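Local atomic coordinates of molybdopterin synthase catalytic subunit (Homo sapiens, PDB entry 5MPO), a protein that catalyses, as the large subunit of molybdopterin synthase, the transfer of two sulfur atoms from a thiocarboxylated carrier protein into precursor Z, making the dithiolene of molybdopterin. Residues 73-76 / 77-81. Numbering follows the deposited sequence.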
loop_
_atom_site.group_PDB
_atom_site.type_symbol
_atom_site.label_atom_id
_atom_site.label_comp_id
_atom_site.label_asym_id
_atom_site.label_seq_id
_atom_site.Cartn_x
_atom_site.Cartn_y
_atom_site.Cartn_z
ATOM N N MET C 73 17.133 -14.497 13.483
ATOM C CA MET C 73 17.535 -14.415 12.078
ATOM C C MET C 73 16.482 -13.679 11.219
ATOM O O MET C 73 16.821 -12.933 10.302
ATOM C CB MET C 73 17.729 -15.804 11.475
ATOM C CG MET C 73 18.369 -15.781 10.084
ATOM S SD MET C 73 18.416 -17.397 9.308
ATOM C CE MET C 73 18.964 -17.105 7.621
ATOM N N ALA C 74 15.215 -13.924 11.502
ATOM C CA ALA C 74 14.136 -13.284 10.761
ATOM C C ALA C 74 14.217 -11.790 10.933
ATOM O O ALA C 74 14.007 -11.045 9.984
ATOM C CB ALA C 74 12.802 -13.767 11.245
ATOM N N GLU C 75 14.580 -11.373 12.134
ATOM C CA GLU C 75 14.921 -9.979 12.382
ATOM C C GLU C 75 16.062 -9.453 11.518
ATOM O O GLU C 75 15.926 -8.414 10.844
ATOM C CB GLU C 75 15.244 -9.750 13.822
ATOM C CG GLU C 75 14.853 -8.355 14.265
ATOM C CD GLU C 75 14.562 -8.304 15.742
ATOM O OE1 GLU C 75 14.798 -7.216 16.331
ATOM O OE2 GLU C 75 14.102 -9.359 16.279
ATOM N N ASN C 76 17.168 -10.184 11.503
ATOM C CA ASN C 76 18.305 -9.746 10.725
ATOM C C ASN C 76 17.917 -9.656 9.235
ATOM O O ASN C 76 18.376 -8.713 8.524
ATOM C CB ASN C 76 19.510 -10.654 10.909
ATOM C CG ASN C 76 20.810 -9.998 10.434
ATOM O OD1 ASN C 76 21.125 -8.877 10.845
ATOM N ND2 ASN C 76 21.576 -10.691 9.567
ATOM N N GLU C 77 17.072 -10.590 8.784
ATOM C CA GLU C 77 16.780 -10.710 7.357
ATOM C C GLU C 77 15.886 -9.559 6.939
ATOM O O GLU C 77 16.086 -8.964 5.899
ATOM C CB GLU C 77 16.157 -12.049 6.955
ATOM C CG GLU C 77 17.133 -13.208 6.813
ATOM C CD GLU C 77 18.211 -13.083 5.769
ATOM O OE1 GLU C 77 17.914 -12.968 4.563
ATOM O OE2 GLU C 77 19.397 -13.213 6.153
ATOM N N VAL C 78 14.978 -9.186 7.806
ATOM C CA VAL C 78 14.236 -7.963 7.617
ATOM C C VAL C 78 15.152 -6.708 7.661
ATOM O O VAL C 78 14.969 -5.821 6.838
ATOM C CB VAL C 78 13.100 -7.849 8.612
ATOM C CG1 VAL C 78 12.376 -6.498 8.470
ATOM C CG2 VAL C 78 12.106 -9.008 8.422
ATOM N N ARG C 79 16.162 -6.660 8.528
ATOM C CA ARG C 79 17.098 -5.542 8.502
ATOM C C ARG C 79 17.786 -5.466 7.157
ATOM O O ARG C 79 18.113 -4.391 6.695
ATOM C CB ARG C 79 18.163 -5.584 9.649
ATOM C CG ARG C 79 17.575 -5.282 11.038
ATOM C CD ARG C 79 18.564 -5.138 12.211
ATOM N NE ARG C 79 19.334 -6.383 12.415
ATOM C CZ ARG C 79 19.124 -7.327 13.355
ATOM N NH1 ARG C 79 18.161 -7.216 14.277
ATOM N NH2 ARG C 79 19.893 -8.421 13.369
ATOM N N LYS C 80 18.091 -6.602 6.561
ATOM C CA LYS C 80 18.684 -6.575 5.252
ATOM C C LYS C 80 17.701 -6.023 4.201
ATOM O O LYS C 80 18.073 -5.241 3.318
ATOM C CB LYS C 80 19.118 -7.961 4.807
ATOM C CG LYS C 80 20.457 -8.371 5.359
ATOM C CD LYS C 80 20.706 -9.768 4.892
ATOM C CE LYS C 80 21.678 -10.456 5.826
ATOM N NZ LYS C 80 21.627 -11.916 5.478
ATOM N N ILE C 81 16.458 -6.453 4.289
ATOM C CA ILE C 81 15.462 -5.866 3.419
ATOM C C ILE C 81 15.368 -4.332 3.560
ATOM O O ILE C 81 15.276 -3.591 2.533
ATOM C CB ILE C 81 14.128 -6.555 3.652
ATOM C CG1 ILE C 81 14.195 -7.944 3.029
ATOM C CG2 ILE C 81 12.948 -5.717 3.127
ATOM C CD1 ILE C 81 13.020 -8.770 3.499
#
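Glu77 N takes up Met73 O at 2.8 Å, one of the i to i+4 hydrogen bonds in the first turns of the alpha-helix 73-88, which packs against the strand 20-25. The two side chains run side by side and point the same way: Met73, extended throughout, brings CE to within 4.2 Å of Glu77 OE2, while Glu77 bends about its CB-CG bond. Both also pack on side chains of another protein chain. One residue on, Val78 N reaches Ala74 O along a nearly straight N-H path (166°). Val78 CG2 lies beside the backbone N and comes to 3.2 Å from that same Ala74 O, on the flank of the helix where Ile22 of the strand packs.

The backbone N of Arg79 bonds Glu75 O, and its chain, extended through CD and then bent at chi3 (-61°), folds the guanidinium back over the preceding turn, with Glu75 C and Asn76 CA over one face. Arg79 NH2 donates to Asn76 OD1 at 2.8 Å, from well to the side of the C=O direction (109°) and tilted out of the amide plane. Arg79 NH1 lies 3.5 Å from Glu75 CG, and its salt bridge to Glu75 OE1 is long. An alanine in place of Asn76 would take away the OD1 acceptor, and the guanidinium would probably be freer to swing off the turn.

Lys80 N closes the next rung on Asn76 O, and its CE passes Asn76 ND2. The extended lysine chain also makes a salt bridge with an acidic side chain of another protein chain; within the helix, Lys80 NZ makes a hydrogen-bonded salt bridge to Glu77 OE2 at 2.7 Å, on the syn side but well out of the carboxylate plane.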